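Local atomic coordinates of AceL NrdHF-1-1 Intein (Metagenome, PDB entry 6ZGQ), a protein that is a linker-joined, splice-inactive variant of a naturally split class 3 intein, a self-excising domain that ligates the protein segments on its two sides. Residues K13-A18 against S140-D145; V32-M37 against S135-S140; R75-Q80 against R150-A155. All blocks are in the same frame, centred on the assembly; numbering follows the deposited sequence.

Contact 1 of 3, residues K13-A18 against S140-D145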
loop_
_atom_site.group_PDB
_atom_site.type_symbol
_atom_site.label_atom_id
_atom_site.label_comp_id
_atom_site.label_asym_id
_atom_site.label_seq_id
_atom_site.Cartn_x
_atom_site.Cartn_y
_atom_site.Cartn_z
ATOM N N LYS A 13 -1.927 5.089 7.522
ATOM C CA LYS A 13 -2.681 4.190 8.411
ATOM C C LYS A 13 -2.753 2.796 7.785
ATOM O O LYS A 13 -2.926 2.689 6.576
ATOM C CB LYS A 13 -4.084 4.738 8.701
ATOM C CG LYS A 13 -4.070 5.882 9.696
ATOM C CD LYS A 13 -5.449 6.450 9.917
ATOM C CE LYS A 13 -5.361 7.714 10.741
ATOM N NZ LYS A 13 -4.805 7.473 12.100
ATOM N N VAL A 14 -2.566 1.763 8.615
ATOM C CA VAL A 14 -2.668 0.347 8.225
ATOM C C VAL A 14 -3.952 -0.193 8.865
ATOM O O VAL A 14 -4.151 -0.012 10.073
ATOM C CB VAL A 14 -1.438 -0.467 8.707
ATOM C CG1 VAL A 14 -1.657 -1.968 8.547
ATOM C CG2 VAL A 14 -0.177 -0.029 7.970
ATOM N N THR A 15 -4.824 -0.797 8.053
ATOM C CA THR A 15 -6.078 -1.384 8.550
ATOM C C THR A 15 -5.752 -2.649 9.334
ATOM O O THR A 15 -5.025 -3.497 8.823
ATOM C CB THR A 15 -7.058 -1.614 7.395
ATOM O OG1 THR A 15 -7.309 -0.331 6.830
ATOM C CG2 THR A 15 -8.378 -2.237 7.851
ATOM N N THR A 16 -6.236 -2.703 10.583
ATOM C CA THR A 16 -6.058 -3.824 11.525
ATOM C C THR A 16 -7.458 -4.310 11.934
ATOM O O THR A 16 -8.442 -3.679 11.519
ATOM C CB THR A 16 -5.217 -3.412 12.765
ATOM O OG1 THR A 16 -6.031 -2.725 13.722
ATOM C CG2 THR A 16 -4.049 -2.519 12.380
ATOM N N LYS A 17 -7.538 -5.407 12.704
ATOM C CA LYS A 17 -8.819 -5.953 13.199
ATOM C C LYS A 17 -9.543 -4.944 14.107
ATOM O O LYS A 17 -10.771 -4.954 14.153
ATOM C CB LYS A 17 -8.633 -7.292 13.945
ATOM C CG LYS A 17 -9.930 -8.104 14.083
ATOM C CD LYS A 17 -9.814 -9.323 14.991
ATOM C CE LYS A 17 -11.193 -9.848 15.370
ATOM N NZ LYS A 17 -11.144 -11.117 16.147
ATOM N N ALA A 18 -8.789 -4.087 14.808
ATOM C CA ALA A 18 -9.350 -3.121 15.768
ATOM C C ALA A 18 -9.739 -1.792 15.110
ATOM O O ALA A 18 -10.688 -1.148 15.560
ATOM C CB ALA A 18 -8.370 -2.888 16.905
ATOM N N SER A 140 1.091 -8.456 0.753
ATOM C CA SER A 140 0.401 -7.160 0.584
ATOM C C SER A 140 -0.622 -6.974 1.707
ATOM O O SER A 140 -1.098 -7.974 2.261
ATOM C CB SER A 140 -0.263 -7.067 -0.789
ATOM O OG SER A 140 -1.510 -7.743 -0.812
ATOM N N PHE A 141 -0.933 -5.715 2.041
ATOM C CA PHE A 141 -1.870 -5.372 3.135
ATOM C C PHE A 141 -2.643 -4.090 2.796
ATOM O O PHE A 141 -2.315 -3.417 1.816
ATOM C CB PHE A 141 -1.137 -5.279 4.488
ATOM C CG PHE A 141 -0.009 -4.277 4.517
ATOM C CD1 PHE A 141 -0.260 -2.944 4.786
ATOM C CD2 PHE A 141 1.297 -4.671 4.272
ATOM C CE1 PHE A 141 0.771 -2.018 4.809
ATOM C CE2 PHE A 141 2.329 -3.751 4.295
ATOM C CZ PHE A 141 2.064 -2.423 4.555
ATOM N N VAL A 142 -3.679 -3.794 3.588
ATOM C CA VAL A 142 -4.625 -2.695 3.322
ATOM C C VAL A 142 -4.199 -1.461 4.129
ATOM O O VAL A 142 -3.942 -1.568 5.337
ATOM C CB VAL A 142 -6.091 -3.121 3.639
ATOM C CG1 VAL A 142 -7.091 -1.997 3.384
ATOM C CG2 VAL A 142 -6.485 -4.335 2.808
ATOM N N VAL A 143 -4.088 -0.321 3.442
ATOM C CA VAL A 143 -3.802 0.990 4.060
ATOM C C VAL A 143 -5.022 1.898 3.862
ATOM O O VAL A 143 -5.771 1.709 2.892
ATOM C CB VAL A 143 -2.529 1.657 3.469
ATOM C CG1 VAL A 143 -1.270 0.894 3.865
ATOM C CG2 VAL A 143 -2.605 1.797 1.953
ATOM N N THR A 144 -5.217 2.839 4.794
ATOM C CA THR A 144 -6.283 3.856 4.755
ATOM C C THR A 144 -5.631 5.242 4.627
ATOM O O THR A 144 -4.736 5.565 5.419
ATOM C CB THR A 144 -7.117 3.775 6.039
ATOM O OG1 THR A 144 -7.413 2.397 6.271
ATOM C CG2 THR A 144 -8.407 4.595 5.940
ATOM N N ASP A 145 -6.066 6.022 3.635
ATOM C CA ASP A 145 -5.553 7.377 3.380
ATOM C C ASP A 145 -6.290 8.391 4.268
ATOM O O ASP A 145 -7.154 7.986 5.056
ATOM C CB ASP A 145 -5.637 7.721 1.880
ATOM C CG ASP A 145 -7.070 7.836 1.345
ATOM O OD1 ASP A 145 -8.001 8.147 2.125
ATOM O OD2 ASP A 145 -7.237 7.645 0.124
#
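The phenyl ring of F141 is met obliquely by V14 CG2, 3.9 Å from F141 CE1, with V14 CG1 near CD1, while V32 of strand 32-35 also packs on this side chain. V14 places CG1 anti to its backbone N (chi1 169°), which brings that methyl near F141 CD1 and leaves CG2 for CE1. The contact joins strands 13-15 and 140-144 side by side in the all-β fold expected of an intein (Hint) domain.

Pairing is antiparallel and short. K13 with T144 forms the hydrogen-bonded pair, T144 N donating to K13 O over 2.9 Å, and V14 with V143 is the non-hydrogen-bonded pair. T15 N then bonds V142 O at 3.0 Å. V14 and V143 share one face of the sheet, where V14 CG2 and V143 CG1 are 4.3 Å apart; K13 and T144 lie on the other, and the amine of K13 turns away to N22.

T15 rests against V142, its OG1 3.8 Å from V142 CG1. D20 OD1 is hydrogen-bonded to T15 OG1 and weakly to T144 OG1; the two hydroxyl oxygens, T15 OG1 and T144 OG1, lie 2.8 Å apart at an angle too poor for a bond between them.

Contact 2 of 3, residues V32-M37 against S135-S140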
loop_
_atom_site.group_PDB
_atom_site.type_symbol
_atom_site.label_atom_id
_atom_site.label_comp_id
_atom_site.label_asym_id
_atom_site.label_seq_id
_atom_site.Cartn_x
_atom_site.Cartn_y
_atom_site.Cartn_z
ATOM N N VAL A 32 -3.003 -7.334 11.203
ATOM C CA VAL A 32 -3.073 -6.467 10.014
ATOM C C VAL A 32 -3.917 -7.152 8.943
ATOM O O VAL A 32 -3.756 -8.361 8.733
ATOM C CB VAL A 32 -1.646 -6.183 9.464
ATOM C CG1 VAL A 32 -1.684 -5.430 8.140
ATOM C CG2 VAL A 32 -0.823 -5.413 10.490
ATOM N N LEU A 33 -4.797 -6.388 8.285
ATOM C CA LEU A 33 -5.584 -6.897 7.146
ATOM C C LEU A 33 -4.640 -7.066 5.956
ATOM O O LEU A 33 -4.200 -6.061 5.372
ATOM C CB LEU A 33 -6.731 -5.940 6.793
ATOM C CG LEU A 33 -7.698 -6.436 5.711
ATOM C CD1 LEU A 33 -8.333 -7.759 6.113
ATOM C CD2 LEU A 33 -8.769 -5.400 5.412
ATOM N N GLN A 34 -4.296 -8.323 5.648
ATOM C CA GLN A 34 -3.454 -8.662 4.497
ATOM C C GLN A 34 -4.359 -9.075 3.341
ATOM O O GLN A 34 -5.535 -9.388 3.566
ATOM C CB GLN A 34 -2.424 -9.753 4.844
ATOM C CG GLN A 34 -2.981 -11.156 5.025
ATOM C CD GLN A 34 -1.930 -12.213 4.778
ATOM O OE1 GLN A 34 -0.761 -12.031 5.112
ATOM N NE2 GLN A 34 -2.334 -13.320 4.174
ATOM N N PHE A 35 -3.802 -9.020 2.128
ATOM C CA PHE A 35 -4.419 -9.482 0.878
ATOM C C PHE A 35 -3.436 -10.481 0.251
ATOM O O PHE A 35 -2.285 -10.122 -0.035
ATOM C CB PHE A 35 -4.678 -8.279 -0.038
ATOM C CG PHE A 35 -5.322 -8.611 -1.364
ATOM C CD1 PHE A 35 -6.661 -8.959 -1.440
ATOM C CD2 PHE A 35 -4.591 -8.526 -2.542
ATOM C CE1 PHE A 35 -7.256 -9.235 -2.660
ATOM C CE2 PHE A 35 -5.178 -8.805 -3.764
ATOM C CZ PHE A 35 -6.511 -9.164 -3.824
ATOM N N ASP A 36 -3.874 -11.732 0.086
ATOM C CA ASP A 36 -3.019 -12.793 -0.469
ATOM C C ASP A 36 -2.995 -12.635 -1.994
ATOM O O ASP A 36 -4.054 -12.686 -2.628
ATOM C CB ASP A 36 -3.516 -14.178 -0.048
ATOM C CG ASP A 36 -2.598 -15.281 -0.514
ATOM O OD1 ASP A 36 -2.672 -15.634 -1.708
ATOM O OD2 ASP A 36 -1.786 -15.759 0.303
ATOM N N MET A 37 -1.802 -12.404 -2.559
ATOM C CA MET A 37 -1.631 -12.120 -3.994
ATOM C C MET A 37 -1.981 -13.335 -4.857
ATOM O O MET A 37 -2.420 -13.159 -5.998
ATOM C CB MET A 37 -0.198 -11.670 -4.297
ATOM C CG MET A 37 0.132 -10.275 -3.801
ATOM S SD MET A 37 1.874 -9.902 -4.049
ATOM C CE MET A 37 1.906 -9.603 -5.815
ATOM N N SER A 135 6.280 -6.689 6.691
ATOM C CA SER A 135 6.222 -7.966 5.971
ATOM C C SER A 135 5.031 -8.760 6.514
ATOM O O SER A 135 4.883 -8.873 7.738
ATOM C CB SER A 135 7.529 -8.740 6.144
ATOM O OG SER A 135 8.627 -7.933 5.734
ATOM N N VAL A 136 4.172 -9.238 5.607
ATOM C CA VAL A 136 3.066 -10.170 5.919
ATOM C C VAL A 136 3.114 -11.348 4.933
ATOM O O VAL A 136 3.526 -11.175 3.791
ATOM C CB VAL A 136 1.680 -9.469 5.878
ATOM C CG1 VAL A 136 1.475 -8.602 7.108
ATOM C CG2 VAL A 136 1.495 -8.649 4.608
ATOM N N PRO A 137 2.715 -12.561 5.368
ATOM C CA PRO A 137 2.735 -13.750 4.500
ATOM C C PRO A 137 2.114 -13.576 3.098
ATOM O O PRO A 137 2.647 -14.110 2.128
ATOM C CB PRO A 137 1.922 -14.765 5.302
ATOM C CG PRO A 137 2.179 -14.394 6.726
ATOM C CD PRO A 137 2.253 -12.888 6.732
ATOM N N GLY A 138 1.003 -12.845 3.010
ATOM C CA GLY A 138 0.280 -12.622 1.749
ATOM C C GLY A 138 0.999 -11.658 0.810
ATOM O O GLY A 138 0.600 -11.542 -0.353
ATOM N N LYS A 139 2.018 -10.961 1.335
ATOM C CA LYS A 139 2.934 -10.070 0.585
ATOM C C LYS A 139 2.293 -8.725 0.228
ATOM O O LYS A 139 2.899 -7.948 -0.519
ATOM C CB LYS A 139 3.477 -10.741 -0.689
ATOM C CG LYS A 139 4.234 -12.050 -0.476
ATOM C CD LYS A 139 4.847 -12.589 -1.770
ATOM C CE LYS A 139 3.820 -13.033 -2.808
ATOM N NZ LYS A 139 3.082 -14.273 -2.435
ATOM N N SER A 140 1.091 -8.456 0.753
ATOM C CA SER A 140 0.401 -7.160 0.584
ATOM C C SER A 140 -0.622 -6.974 1.707
ATOM O O SER A 140 -1.098 -7.974 2.261
ATOM C CB SER A 140 -0.263 -7.067 -0.789
ATOM O OG SER A 140 -1.510 -7.743 -0.812
#
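Q34 reaches with its amide oxygen into the turn that precedes strand 140-144, where G138 N donates to Q34 OE1 over 2.9 Å. The donor stands above the plane of the amide, 41° out of it, and a second bond, with T45 OG1 of strand 42-45, engages the same oxygen. Beyond CG the Q34 chain runs extended, and its OE1 also lies 3.5 Å from P137 CD and close to V136 CB. With an alanine here, G138 N is likely to be left without its acceptor and T45 OG1 without this partner, and a gap would probably open beside V136 and P137.

Residues 136-139 form a type I β turn, closed by K139 N donating to V136 O. It belongs to the loop between strands 128-135 and 140-144 of what is probably a Hint-type β fold, and strand 32-35 passes against it. The backbone of G138 lies directly against the Q34 amide, which leaves little space beside its CA.

S140 serves F35 twice. F35 N donates nearly straight (170°) to S140 O, at 2.9 Å, and S140 OG donates to F35 O over a short 2.6 Å. With chi1 at 81°, S140 OG sits between its backbone N and carbonyl carbon, from where it also meets the edge of the F35 ring, in plane, 3.6 Å from CD2. The ring of F42 meets that of F35.

The carbonyl of G138 is held more loosely, by a weak bond from M37 N at 3.4 Å. M37 crosses K139 at about a right angle, M37 SD lying 3.8 Å from K139 CB. D36 turns away from the turn, and its OD1 accepts from T39 N.

Contact 3 of 3, residues R75-Q80 against R150-A155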
loop_
_atom_site.group_PDB
_atom_site.type_symbol
_atom_site.label_atom_id
_atom_site.label_comp_id
_atom_site.label_asym_id
_atom_site.label_seq_id
_atom_site.Cartn_x
_atom_site.Cartn_y
_atom_site.Cartn_z
ATOM N N ARG A 75 6.830 -1.719 -3.264
ATOM C CA ARG A 75 6.112 -2.610 -4.180
ATOM C C ARG A 75 4.672 -2.101 -4.338
ATOM O O ARG A 75 3.926 -2.041 -3.348
ATOM C CB ARG A 75 6.160 -4.059 -3.666
ATOM C CG ARG A 75 7.555 -4.676 -3.732
ATOM C CD ARG A 75 7.671 -5.962 -2.933
ATOM N NE ARG A 75 6.788 -7.016 -3.449
ATOM C CZ ARG A 75 5.679 -7.468 -2.855
ATOM N NH1 ARG A 75 5.269 -6.989 -1.689
ATOM N NH2 ARG A 75 4.964 -8.424 -3.434
ATOM N N MET A 76 4.320 -1.671 -5.556
ATOM C CA MET A 76 2.941 -1.315 -5.909
ATOM C C MET A 76 2.253 -2.592 -6.376
ATOM O O MET A 76 2.880 -3.387 -7.085
ATOM C CB MET A 76 2.907 -0.245 -7.002
ATOM C CG MET A 76 3.579 1.056 -6.592
ATOM S SD MET A 76 2.866 1.744 -5.086
ATOM C CE MET A 76 1.284 2.313 -5.708
ATOM N N ILE A 77 1.008 -2.789 -5.926
ATOM C CA ILE A 77 0.204 -3.992 -6.180
ATOM C C ILE A 77 -0.956 -3.567 -7.083
ATOM O O ILE A 77 -1.645 -2.584 -6.784
ATOM C CB ILE A 77 -0.297 -4.614 -4.848
ATOM C CG1 ILE A 77 0.889 -4.980 -3.936
ATOM C CG2 ILE A 77 -1.183 -5.831 -5.091
ATOM C CD1 ILE A 77 1.830 -6.039 -4.483
ATOM N N TYR A 78 -1.112 -4.267 -8.209
ATOM C CA TYR A 78 -2.175 -3.992 -9.178
ATOM C C TYR A 78 -2.656 -5.329 -9.734
ATOM O O TYR A 78 -1.949 -6.335 -9.576
ATOM C CB TYR A 78 -1.667 -3.051 -10.281
ATOM C CG TYR A 78 -0.494 -3.565 -11.079
ATOM C CD1 TYR A 78 0.807 -3.387 -10.632
ATOM C CD2 TYR A 78 -0.686 -4.213 -12.292
ATOM C CE1 TYR A 78 1.883 -3.849 -11.367
ATOM C CE2 TYR A 78 0.384 -4.684 -13.033
ATOM C CZ TYR A 78 1.669 -4.496 -12.566
ATOM O OH TYR A 78 2.741 -4.955 -13.288
ATOM N N GLU A 79 -3.854 -5.324 -10.325
ATOM C CA GLU A 79 -4.403 -6.457 -11.079
ATOM C C GLU A 79 -4.200 -6.167 -12.569
ATOM O O GLU A 79 -4.364 -5.011 -12.992
ATOM C CB GLU A 79 -5.896 -6.662 -10.765
ATOM C CG GLU A 79 -6.445 -7.961 -11.344
ATOM C CD GLU A 79 -7.903 -8.237 -11.026
ATOM O OE1 GLU A 79 -8.520 -7.489 -10.236
ATOM O OE2 GLU A 79 -8.432 -9.228 -11.580
ATOM N N GLN A 80 -3.790 -7.194 -13.320
ATOM C CA GLN A 80 -3.728 -7.179 -14.792
ATOM C C GLN A 80 -4.144 -8.573 -15.289
ATOM O O GLN A 80 -3.615 -9.584 -14.795
ATOM C CB GLN A 80 -2.324 -6.810 -15.266
ATOM C CG GLN A 80 -2.173 -6.758 -16.776
ATOM C CD GLN A 80 -0.752 -6.461 -17.192
ATOM O OE1 GLN A 80 0.194 -6.743 -16.459
ATOM N NE2 GLN A 80 -0.592 -5.889 -18.377
ATOM N N ARG A 150 -9.589 2.911 1.563
ATOM C CA ARG A 150 -8.696 1.764 1.779
ATOM C C ARG A 150 -8.267 1.200 0.414
ATOM O O ARG A 150 -9.062 1.213 -0.531
ATOM C CB ARG A 150 -9.385 0.712 2.667
ATOM C CG ARG A 150 -9.759 1.273 4.030
ATOM C CD ARG A 150 -10.199 0.256 5.069
ATOM N NE ARG A 150 -10.441 0.979 6.315
ATOM C CZ ARG A 150 -11.522 1.713 6.575
ATOM N NH1 ARG A 150 -12.517 1.816 5.697
ATOM N NH2 ARG A 150 -11.612 2.348 7.738
ATOM N N SER A 151 -7.000 0.780 0.319
ATOM C CA SER A 151 -6.401 0.210 -0.902
ATOM C C SER A 151 -5.320 -0.798 -0.527
ATOM O O SER A 151 -4.844 -0.781 0.616
ATOM C CB SER A 151 -5.813 1.312 -1.787
ATOM O OG SER A 151 -4.799 2.051 -1.116
ATOM N N VAL A 152 -4.961 -1.671 -1.475
ATOM C CA VAL A 152 -3.944 -2.721 -1.273
ATOM C C VAL A 152 -2.595 -2.122 -1.687
ATOM O O VAL A 152 -2.521 -1.459 -2.726
ATOM C CB VAL A 152 -4.280 -4.003 -2.089
ATOM C CG1 VAL A 152 -3.164 -5.043 -2.040
ATOM C CG2 VAL A 152 -5.585 -4.622 -1.596
ATOM N N THR A 153 -1.570 -2.310 -0.852
ATOM C CA THR A 153 -0.196 -1.865 -1.142
ATOM C C THR A 153 0.773 -3.010 -0.825
ATOM O O THR A 153 0.412 -3.902 -0.049
ATOM C CB THR A 153 0.158 -0.589 -0.351
ATOM O OG1 THR A 153 1.262 0.048 -0.992
ATOM C CG2 THR A 153 0.503 -0.892 1.109
ATOM N N GLY A 154 1.961 -3.000 -1.433
ATOM C CA GLY A 154 2.957 -4.062 -1.227
ATOM C C GLY A 154 3.559 -4.061 0.169
ATOM O O GLY A 154 3.785 -2.984 0.739
ATOM N N ALA A 155 3.793 -5.265 0.705
ATOM C CA ALA A 155 4.652 -5.519 1.876
ATOM C C ALA A 155 6.112 -5.594 1.417
ATOM O O ALA A 155 6.357 -5.753 0.215
ATOM C CB ALA A 155 4.248 -6.823 2.550
HETATM O O HOH W 1 -0.212 -0.642 -4.355
HETATM O O HOH W 2 -3.577 -1.584 -5.098
#
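Direct polar contact between R75 and strand 150-154 is concentrated at and just past the end of that strand. G154 N makes a weak bond to R75 O (2.9 Å, bent to 128°), and the side chain of R75 folds back, bent at chi3 (63°), so that NH1 donates to A155 O; the very short 2.5 Å between R75 NH1 and A155 O should be taken with reserve. The carbonyl oxygen lies near the guanidinium plane, at its edge. NH1 also bonds K139 O, and NE forms a salt bridge to E86.

Farther along, water takes over the bonding. One water accepts from I77 N and lies 2.9 Å from V152 O; a second donates to I77 O at 2.8 Å and to V152 O at 2.6 Å. Strands 75-80 and 150-154 each pair with strand 98-104 in the same antiparallel sheet, as expected of a Hint-like intein fold, but run obliquely to one another, axes at 134°, and are spanned by solvent where the backbones part.

Apolar contact falls to I77. Its CG2 meets V152 CG1 at 3.7 Å, the two side chains crossing obliquely, while CG1 presses on the G154 backbone, 3.4 Å from G154 N. T153 points the other way, its OG1 bonded to H74 NE2 and Q68 OE1.

All three contacts are largely buried; contact 3 lies nearest the middle, its centre about 5 Å from that of the chain, those of contacts 1 and 2 about 9 and 10 Å. Contacts 1 and 3 reach the same sheet through neighbouring strands 140-144 and 150-154, and S140 belongs to both contacts 1 and 2. Strand 32-35 probably bonds both partners of contact 1, L33 N to T15 O and L33 O to V142 N. K139 O joins contact 2 to contact 3, taking a bond from R75 NH1 and probably one from A155 N. Contact 1 is a short antiparallel pairing of strands, contact 2 adds a side-chain amide and a hydroxyl to backbone bonds, and contact 3 combines bridging waters, a guanidinium and apolar packing.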